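Local coordinates for protein possible adhesin (Caldicellulosiruptor kronotskyensis, PDB 4WA0) that probably mediates attachment of this extremely thermophilic bacterium to cellulose, the chain being the C-terminal beta-helical domain of a tapirin, at residues Val125-Val136 against Leu146-Lys157; Leu167-Leu175 against Pro189-Ile197. One frame throughout, in Å; residues are numbered along the deposited sequence. Where two conformers were deposited one is given.

Interaction 1. Residues Val125-Val136 against Leu146-Lys157; sequences VKLAGPGVNMEV and LEVIDGATVTLK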
loop_
_atom_site.group_PDB
_atom_site.type_symbol
_atom_site.label_atom_id
_atom_site.label_comp_id
_atom_site.label_asym_id
_atom_site.label_seq_id
_atom_site.Cartn_x
_atom_site.Cartn_y
_atom_site.Cartn_z
ATOM N N VAL A 125 -4.221 -8.848 16.796
ATOM C CA VAL A 125 -4.729 -7.596 16.277
ATOM C C VAL A 125 -4.963 -6.664 17.472
ATOM O O VAL A 125 -5.771 -6.981 18.295
ATOM C CB VAL A 125 -5.979 -7.738 15.409
ATOM C CG1 VAL A 125 -6.511 -6.393 14.937
ATOM C CG2 VAL A 125 -5.689 -8.657 14.236
ATOM N N LYS A 126 -4.184 -5.598 17.582
ATOM C CA LYS A 126 -4.185 -4.674 18.730
ATOM C C LYS A 126 -4.607 -3.283 18.264
ATOM O O LYS A 126 -3.980 -2.749 17.344
ATOM C CB LYS A 126 -2.820 -4.663 19.350
ATOM C CG LYS A 126 -2.835 -3.772 20.552
ATOM C CD LYS A 126 -1.506 -3.663 21.215
ATOM C CE LYS A 126 -1.622 -2.539 22.266
ATOM N NZ LYS A 126 -0.443 -2.615 23.156
ATOM N N LEU A 127 -5.729 -2.814 18.774
ATOM C CA LEU A 127 -6.170 -1.419 18.559
ATOM C C LEU A 127 -6.044 -0.686 19.877
ATOM O O LEU A 127 -6.538 -1.167 20.876
ATOM C CB LEU A 127 -7.590 -1.331 18.131
ATOM C CG LEU A 127 -7.880 -1.795 16.717
ATOM C CD1 LEU A 127 -7.933 -3.261 16.717
ATOM C CD2 LEU A 127 -9.311 -1.334 16.402
ATOM N N ALA A 128 -5.295 0.426 19.864
ATOM C CA ALA A 128 -5.018 1.181 21.133
ATOM C C ALA A 128 -5.096 2.664 20.902
ATOM O O ALA A 128 -4.282 3.225 20.163
ATOM C CB ALA A 128 -3.678 0.787 21.675
ATOM N N GLY A 129 -6.074 3.281 21.525
ATOM C CA GLY A 129 -6.130 4.748 21.580
ATOM C C GLY A 129 -7.478 5.327 21.201
ATOM O O GLY A 129 -8.274 4.707 20.483
ATOM N N PRO A 130 -7.762 6.554 21.664
ATOM C CA PRO A 130 -8.979 7.181 21.280
ATOM C C PRO A 130 -9.090 7.335 19.773
ATOM O O PRO A 130 -8.136 7.608 19.077
ATOM C CB PRO A 130 -8.913 8.570 21.960
ATOM C CG PRO A 130 -8.056 8.331 23.129
ATOM C CD PRO A 130 -6.978 7.410 22.601
ATOM N N GLY A 131 -10.299 7.148 19.288
ATOM C CA GLY A 131 -10.556 7.319 17.870
ATOM C C GLY A 131 -10.095 6.238 16.896
ATOM O O GLY A 131 -10.253 6.450 15.675
ATOM N N VAL A 132 -9.529 5.157 17.407
ATOM C CA VAL A 132 -9.106 4.025 16.607
ATOM C C VAL A 132 -10.343 3.098 16.450
ATOM O O VAL A 132 -10.715 2.367 17.427
ATOM C CB VAL A 132 -7.993 3.254 17.264
ATOM C CG1 VAL A 132 -7.530 2.120 16.310
ATOM C CG2 VAL A 132 -6.821 4.157 17.589
ATOM N N ASN A 133 -10.985 3.126 15.300
ATOM C CA ASN A 133 -12.286 2.444 15.112
ATOM C C ASN A 133 -12.199 1.512 13.921
ATOM O O ASN A 133 -11.940 1.968 12.786
ATOM C CB ASN A 133 -13.354 3.469 14.864
ATOM C CG ASN A 133 -13.619 4.329 16.076
ATOM O OD1 ASN A 133 -13.652 3.828 17.177
ATOM N ND2 ASN A 133 -13.657 5.642 15.885
HETATM N N MSE A 134 -12.289 0.215 14.159
HETATM C CA MSE A 134 -12.353 -0.786 13.087
HETATM C C MSE A 134 -13.665 -1.385 12.879
HETATM O O MSE A 134 -14.400 -1.691 13.855
HETATM C CB MSE A 134 -11.339 -1.866 13.458
HETATM C CG MSE A 134 -11.167 -2.836 12.316
HETATM SE SE MSE A 134 -9.708 -4.153 12.573
HETATM C CE MSE A 134 -10.619 -5.175 13.869
ATOM N N GLU A 135 -14.012 -1.623 11.630
ATOM C CA GLU A 135 -15.289 -2.333 11.308
ATOM C C GLU A 135 -14.936 -3.519 10.443
ATOM O O GLU A 135 -14.126 -3.362 9.516
ATOM C CB GLU A 135 -16.254 -1.488 10.497
ATOM C CG GLU A 135 -16.613 -0.252 11.241
ATOM C CD GLU A 135 -17.686 0.632 10.639
ATOM O OE1 GLU A 135 -18.150 0.426 9.491
ATOM O OE2 GLU A 135 -18.026 1.559 11.387
ATOM N N VAL A 136 -15.577 -4.661 10.684
ATOM C CA VAL A 136 -15.431 -5.851 9.845
ATOM C C VAL A 136 -16.784 -6.149 9.260
ATOM O O VAL A 136 -17.766 -6.301 10.004
ATOM C CB VAL A 136 -14.899 -7.054 10.632
ATOM C CG1 VAL A 136 -14.905 -8.277 9.722
ATOM C CG2 VAL A 136 -13.514 -6.739 11.195
ATOM N N LEU A 146 -7.479 -10.548 19.769
ATOM C CA LEU A 146 -8.067 -9.267 19.366
ATOM C C LEU A 146 -8.080 -8.425 20.659
ATOM O O LEU A 146 -8.823 -8.709 21.589
ATOM C CB LEU A 146 -9.451 -9.456 18.781
ATOM C CG LEU A 146 -10.233 -8.169 18.446
ATOM C CD1 LEU A 146 -9.460 -7.269 17.509
ATOM C CD2 LEU A 146 -11.669 -8.442 17.910
ATOM N N GLU A 147 -7.247 -7.395 20.709
ATOM C CA GLU A 147 -7.053 -6.536 21.889
ATOM C C GLU A 147 -7.546 -5.161 21.491
ATOM O O GLU A 147 -7.040 -4.550 20.524
ATOM C CB GLU A 147 -5.552 -6.477 22.247
ATOM C CG GLU A 147 -5.358 -5.618 23.457
ATOM C CD GLU A 147 -3.928 -5.603 23.976
ATOM O OE1 GLU A 147 -3.050 -6.235 23.335
ATOM O OE2 GLU A 147 -3.726 -4.916 25.006
ATOM N N VAL A 148 -8.493 -4.634 22.232
ATOM C CA VAL A 148 -9.155 -3.367 21.937
ATOM C C VAL A 148 -9.124 -2.495 23.186
ATOM O O VAL A 148 -9.849 -2.777 24.158
ATOM C CB VAL A 148 -10.615 -3.580 21.459
ATOM C CG1 VAL A 148 -11.249 -2.310 20.908
ATOM C CG2 VAL A 148 -10.772 -4.712 20.419
ATOM N N ILE A 149 -8.243 -1.515 23.216
ATOM C CA ILE A 149 -7.943 -0.773 24.468
ATOM C C ILE A 149 -7.885 0.748 24.287
ATOM O O ILE A 149 -7.682 1.274 23.167
ATOM C CB ILE A 149 -6.663 -1.296 25.177
ATOM C CG1 ILE A 149 -5.359 -0.957 24.448
ATOM C CG2 ILE A 149 -6.791 -2.823 25.417
ATOM C CD1 ILE A 149 -4.131 -1.261 25.220
ATOM N N ASP A 150 -7.956 1.431 25.428
ATOM C CA ASP A 150 -7.594 2.827 25.507
ATOM C C ASP A 150 -8.477 3.689 24.606
ATOM O O ASP A 150 -8.047 4.780 24.124
ATOM C CB ASP A 150 -6.101 3.032 25.213
ATOM C CG ASP A 150 -5.187 2.337 26.200
ATOM O OD1 ASP A 150 -5.603 1.911 27.326
ATOM O OD2 ASP A 150 -3.986 2.194 25.888
ATOM N N GLY A 151 -9.732 3.273 24.426
ATOM C CA GLY A 151 -10.682 4.052 23.690
ATOM C C GLY A 151 -11.031 3.586 22.295
ATOM O O GLY A 151 -11.947 4.153 21.672
ATOM N N ALA A 152 -10.287 2.567 21.816
ATOM C CA ALA A 152 -10.511 1.978 20.539
ATOM C C ALA A 152 -11.858 1.295 20.534
ATOM O O ALA A 152 -12.338 0.863 21.598
ATOM C CB ALA A 152 -9.394 1.029 20.172
ATOM N N THR A 153 -12.482 1.208 19.380
ATOM C CA THR A 153 -13.661 0.378 19.183
ATOM C C THR A 153 -13.529 -0.590 17.989
ATOM O O THR A 153 -12.811 -0.306 17.033
ATOM C CB THR A 153 -15.007 1.135 19.038
ATOM O OG1 THR A 153 -15.126 1.807 17.789
ATOM C CG2 THR A 153 -15.084 2.237 20.120
ATOM N N VAL A 154 -14.275 -1.678 18.050
ATOM C CA VAL A 154 -14.416 -2.636 16.957
ATOM C C VAL A 154 -15.909 -2.914 16.804
ATOM O O VAL A 154 -16.632 -3.186 17.788
ATOM C CB VAL A 154 -13.628 -3.950 17.173
ATOM C CG1 VAL A 154 -13.951 -4.916 16.072
ATOM C CG2 VAL A 154 -12.099 -3.691 17.205
ATOM N N THR A 155 -16.355 -2.843 15.564
ATOM C CA THR A 155 -17.744 -3.140 15.175
ATOM C C THR A 155 -17.776 -4.304 14.251
ATOM O O THR A 155 -17.099 -4.286 13.209
ATOM C CB THR A 155 -18.424 -1.931 14.542
ATOM O OG1 THR A 155 -18.434 -0.857 15.478
ATOM C CG2 THR A 155 -19.858 -2.222 14.206
ATOM N N LEU A 156 -18.550 -5.340 14.621
ATOM C CA LEU A 156 -18.761 -6.506 13.756
ATOM C C LEU A 156 -20.102 -6.258 13.066
ATOM O O LEU A 156 -21.158 -6.244 13.712
ATOM C CB LEU A 156 -18.672 -7.858 14.540
ATOM C CG LEU A 156 -17.415 -7.894 15.496
ATOM C CD1 LEU A 156 -17.373 -9.273 16.186
ATOM C CD2 LEU A 156 -16.139 -7.637 14.720
ATOM N N LYS A 157 -20.086 -6.019 11.757
ATOM C CA LYS A 157 -21.328 -5.586 11.079
ATOM C C LYS A 157 -22.296 -6.761 10.921
ATOM O O LYS A 157 -21.991 -7.924 11.139
ATOM C CB LYS A 157 -21.041 -4.920 9.727
ATOM C CG LYS A 157 -20.043 -3.757 9.804
ATOM C CD LYS A 157 -20.630 -2.528 10.414
ATOM C CE LYS A 157 -21.548 -1.819 9.433
ATOM N NZ LYS A 157 -22.246 -0.715 10.159
HETATM O O HOH W 1 -12.698 5.246 19.383
HETATM O O HOH W 2 -12.247 7.071 21.866
HETATM O O HOH W 3 -15.858 0.485 15.349
HETATM O O HOH W 4 -20.700 1.096 12.165
#

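Interaction 2. Residues Leu167-Leu175 against Pro189-Ile197; sequences LVVRNGSRL and PDASTIISI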
loop_
_atom_site.group_PDB
_atom_site.type_symbol
_atom_site.label_atom_id
_atom_site.label_comp_id
_atom_site.label_asym_id
_atom_site.label_seq_id
_atom_site.Cartn_x
_atom_site.Cartn_y
_atom_site.Cartn_z
ATOM N N LEU A 167 -10.011 -12.485 23.329
ATOM C CA LEU A 167 -10.502 -11.131 23.268
ATOM C C LEU A 167 -10.183 -10.396 24.526
ATOM O O LEU A 167 -10.420 -10.934 25.638
ATOM C CB LEU A 167 -11.993 -11.157 23.047
ATOM C CG LEU A 167 -12.658 -9.788 22.942
ATOM C CD1 LEU A 167 -12.220 -8.927 21.758
ATOM C CD2 LEU A 167 -14.165 -9.933 23.026
ATOM N N VAL A 168 -9.599 -9.187 24.411
ATOM C CA VAL A 168 -9.384 -8.335 25.527
ATOM C C VAL A 168 -9.925 -6.977 25.153
ATOM O O VAL A 168 -9.505 -6.399 24.092
ATOM C CB VAL A 168 -7.883 -8.248 25.871
ATOM C CG1 VAL A 168 -7.628 -7.180 26.885
ATOM C CG2 VAL A 168 -7.309 -9.606 26.311
ATOM N N VAL A 169 -10.803 -6.442 25.985
ATOM C CA VAL A 169 -11.343 -5.101 25.780
ATOM C C VAL A 169 -11.332 -4.364 27.136
ATOM O O VAL A 169 -11.907 -4.844 28.137
ATOM C CB VAL A 169 -12.810 -5.133 25.245
ATOM C CG1 VAL A 169 -13.347 -3.719 25.040
ATOM C CG2 VAL A 169 -12.952 -5.958 23.974
ATOM N N ARG A 170 -10.674 -3.220 27.188
ATOM C CA ARG A 170 -10.518 -2.496 28.458
ATOM C C ARG A 170 -10.225 -1.050 28.234
ATOM O O ARG A 170 -9.932 -0.650 27.146
ATOM C CB ARG A 170 -9.407 -3.154 29.306
ATOM C CG ARG A 170 -8.068 -3.257 28.704
ATOM C CD ARG A 170 -7.058 -3.700 29.769
ATOM N NE ARG A 170 -5.765 -3.947 29.221
ATOM C CZ ARG A 170 -4.889 -3.012 28.884
ATOM N NH1 ARG A 170 -5.129 -1.710 29.110
ATOM N NH2 ARG A 170 -3.747 -3.393 28.357
ATOM N N ASN A 171 -10.219 -0.259 29.311
ATOM C CA ASN A 171 -9.846 1.093 29.269
ATOM C C ASN A 171 -10.707 1.955 28.338
ATOM O O ASN A 171 -10.200 2.672 27.469
ATOM C CB ASN A 171 -8.369 1.225 28.974
ATOM C CG ASN A 171 -7.524 1.058 30.190
ATOM O OD1 ASN A 171 -6.969 -0.021 30.459
ATOM N ND2 ASN A 171 -7.411 2.130 30.966
ATOM N N GLY A 172 -12.026 1.876 28.526
ATOM C CA GLY A 172 -12.936 2.739 27.797
ATOM C C GLY A 172 -13.187 2.370 26.348
ATOM O O GLY A 172 -13.494 3.210 25.568
ATOM N N SER A 173 -13.025 1.086 26.033
ATOM C CA SER A 173 -13.146 0.524 24.707
ATOM C C SER A 173 -14.384 -0.300 24.632
ATOM O O SER A 173 -15.004 -0.644 25.642
ATOM C CB SER A 173 -11.916 -0.278 24.396
ATOM O OG SER A 173 -10.847 0.609 24.139
ATOM N N ARG A 174 -14.754 -0.623 23.412
ATOM C CA ARG A 174 -16.011 -1.355 23.156
ATOM C C ARG A 174 -15.827 -2.282 21.990
ATOM O O ARG A 174 -15.029 -1.989 21.082
ATOM C CB ARG A 174 -17.179 -0.433 22.760
ATOM C CG ARG A 174 -17.789 0.361 23.902
ATOM C CD ARG A 174 -19.046 1.083 23.379
ATOM N NE ARG A 174 -18.729 2.040 22.317
ATOM C CZ ARG A 174 -19.616 2.631 21.522
ATOM N NH1 ARG A 174 -20.930 2.390 21.663
ATOM N NH2 ARG A 174 -19.177 3.484 20.581
ATOM N N LEU A 175 -16.545 -3.396 22.069
ATOM C CA LEU A 175 -16.701 -4.296 20.922
ATOM C C LEU A 175 -18.214 -4.338 20.684
ATOM O O LEU A 175 -18.984 -4.647 21.637
ATOM C CB LEU A 175 -16.104 -5.683 21.119
ATOM C CG LEU A 175 -16.559 -6.726 20.066
ATOM C CD1 LEU A 175 -15.839 -6.457 18.814
ATOM C CD2 LEU A 175 -16.157 -8.121 20.521
ATOM N N PRO A 189 -13.160 -14.747 27.918
ATOM C CA PRO A 189 -12.489 -13.582 28.475
ATOM C C PRO A 189 -12.818 -13.287 29.935
ATOM O O PRO A 189 -13.565 -14.010 30.608
ATOM C CB PRO A 189 -12.971 -12.399 27.620
ATOM C CG PRO A 189 -13.887 -12.939 26.613
ATOM C CD PRO A 189 -14.171 -14.412 26.901
ATOM N N ASP A 190 -12.164 -12.235 30.440
ATOM C CA ASP A 190 -12.439 -11.729 31.768
ATOM C C ASP A 190 -13.675 -10.875 31.901
ATOM O O ASP A 190 -14.280 -10.422 30.902
ATOM C CB ASP A 190 -11.167 -11.076 32.368
ATOM C CG ASP A 190 -10.807 -9.732 31.845
ATOM O OD1 ASP A 190 -11.509 -9.048 31.109
ATOM O OD2 ASP A 190 -9.684 -9.301 32.291
ATOM N N ALA A 191 -14.104 -10.635 33.120
ATOM C CA ALA A 191 -15.384 -9.912 33.303
ATOM C C ALA A 191 -15.421 -8.548 32.660
ATOM O O ALA A 191 -16.409 -8.172 32.092
ATOM C CB ALA A 191 -15.812 -9.830 34.763
ATOM N N SER A 192 -14.322 -7.810 32.768
ATOM C CA SER A 192 -14.310 -6.455 32.229
ATOM C C SER A 192 -14.529 -6.453 30.716
ATOM O O SER A 192 -15.356 -5.689 30.173
ATOM C CB SER A 192 -13.006 -5.732 32.548
ATOM O OG SER A 192 -12.999 -5.294 33.904
ATOM N N THR A 193 -13.836 -7.373 30.066
ATOM C CA THR A 193 -13.994 -7.548 28.631
ATOM C C THR A 193 -15.438 -7.847 28.289
ATOM O O THR A 193 -16.018 -7.220 27.410
ATOM C CB THR A 193 -13.059 -8.639 28.106
ATOM O OG1 THR A 193 -11.679 -8.220 28.243
ATOM C CG2 THR A 193 -13.372 -9.022 26.738
ATOM N N ILE A 194 -15.998 -8.826 28.974
ATOM C CA ILE A 194 -17.372 -9.219 28.650
ATOM C C ILE A 194 -18.347 -8.021 28.792
ATOM O O ILE A 194 -19.233 -7.817 27.968
ATOM C CB ILE A 194 -17.801 -10.457 29.482
ATOM C CG1 ILE A 194 -16.953 -11.662 29.068
ATOM C CG2 ILE A 194 -19.327 -10.690 29.385
ATOM C CD1 ILE A 194 -17.227 -12.927 29.889
ATOM N N ILE A 195 -18.218 -7.221 29.856
ATOM C CA ILE A 195 -19.105 -6.090 30.079
ATOM C C ILE A 195 -18.849 -4.919 29.101
ATOM O O ILE A 195 -19.632 -3.948 29.076
ATOM C CB ILE A 195 -19.081 -5.650 31.580
ATOM C CG1 ILE A 195 -17.802 -4.897 31.908
ATOM C CG2 ILE A 195 -19.241 -6.887 32.475
ATOM C CD1 ILE A 195 -17.665 -4.323 33.298
ATOM N N SER A 196 -17.766 -5.021 28.300
ATOM C CA SER A 196 -17.435 -4.049 27.269
ATOM C C SER A 196 -17.932 -4.442 25.882
ATOM O O SER A 196 -17.689 -3.714 24.927
ATOM C CB SER A 196 -15.923 -3.828 27.220
ATOM O OG SER A 196 -15.439 -3.318 28.400
ATOM N N ILE A 197 -18.669 -5.537 25.802
ATOM C CA ILE A 197 -19.239 -6.015 24.557
ATOM C C ILE A 197 -20.666 -5.495 24.541
ATOM O O ILE A 197 -21.396 -5.664 25.535
ATOM C CB ILE A 197 -19.179 -7.547 24.436
ATOM C CG1 ILE A 197 -17.740 -8.059 24.457
ATOM C CG2 ILE A 197 -19.917 -7.982 23.143
ATOM C CD1 ILE A 197 -17.674 -9.555 24.550
HETATM O O HOH W 5 -10.264 -10.662 28.558
HETATM O O HOH W 6 -13.509 -1.139 28.129
#

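Interaction 1. Residues Val125-Val136 against Leu146-Lys157
Two successive coils of a parallel beta-helix meet here: strand 125-128 lies beside 146-149, and strand 132-136 beside 153-156. Backbone bonds such as L127 N to E147 O (2.8 Å) and T155 N to M134 O run along both strand pairs, and the register slips by one residue at the corner between them.

On the interior face, apolar branches stack coil on coil. L127 CB touches A152 CB, while L127 CD2 reaches V154 CG2 at 3.7 Å, the two side chains crossing at about a right angle. M134, modelled as selenomethionine, is bent about its last torsion (chi3 73°), which folds its CE to 3.9 Å from the same V154 CG2.

At the corner of this solenoid, I149 O accepts both G129 N (3.1 Å) and A152 N, from opposite faces of its plane. Glycine suits positions 129 and 151, where a CB would be jammed against the preceding carbonyl oxygen. Two waters bridge G131 N and G151 O, one of them held only weakly by G131 N.

Polar residues suit the outer face. K126 and E147 extend side by side, K126 CD 3.7 Å from E147 OE1, but K126 NZ stays 4.4 Å from E147 OE2, beyond a salt bridge. K157 NZ is salt-bridged to E178, and a water links it to E135 OE2; another joins M134 O to the hydroxyls of T153 and T155.

Interaction 2. Residues Leu167-Leu175 against Pro189-Ile197
A strand-to-helix contact closes one end of the beta-helix: the short helix 191-195 lies across strand 167-170, its axis at 78° to the strand, where V169 and T193 meet. Past the helix the coil pattern resumes, L175 pairing in parallel with I197 through a bond from L175 N to S196 O (3.1 Å).

T193 carries the polar part of the contact. Its OG1 accepts the backbone N-H of V169 at 3.0 Å, almost straight at 173°. The first torsion of T193 (chi1 -66°) sets OG1 beside its own backbone N and CG2 anti to that N, from which CG2 packs 3.9 Å from L167 CD2. A threonine thus serves twice, with a hydroxyl for the strand and a methyl for the leucine. D190 holds the helix start as its N-cap, its OD1 taking the N-H of T193. A water gathers L167 O, D190 N and T193 OG1, tying the strand to the capped turn.

Around this grip the packing is mostly carbon: P189 CB lies over the carbonyl oxygen of L167, and L167 CD2 meets I197 CD1 at 3.8 Å; Y206 lies against both P189 and I197. V169 CG1 presses on S196 CB at 3.4 Å, tighter than usual carbon contact, and the small serine suits that close approach. S196 OG accepts a hydrogen bond from a second water, which in turn accepts one from S173 N.

The chemistry implies an end cap: V169 N, facing the next coil position from a strand at the margin of its sheet, is satisfied by a side-chain hydroxyl rather than by another strand, a swap that probably discourages further edge-to-edge pairing here.

In the fold
Interaction 1 closes along the chain before interaction 2 opens, and they lie with centres about 11 Å apart as consecutive layers of one beta-helix. Strands 145-149 and 166-170 are neighbours in one parallel sheet, 153-156 and 174-177 in another. The layers are joined directly: V148 N probably bonds to V168 O (2.8 Å), and at the corner S173 OG probably accepts G151 N (2.9 Å). Interaction 1 thus has regular coil stacking, whereas in interaction 2, whose centre lies about 31 Å from the chain's centre, a helix lies where the next strand beside 166-170 would come, while 174-177 is still followed by strand 197-199. Both lie away from the magnesium site and are structural packing of the beta-helix.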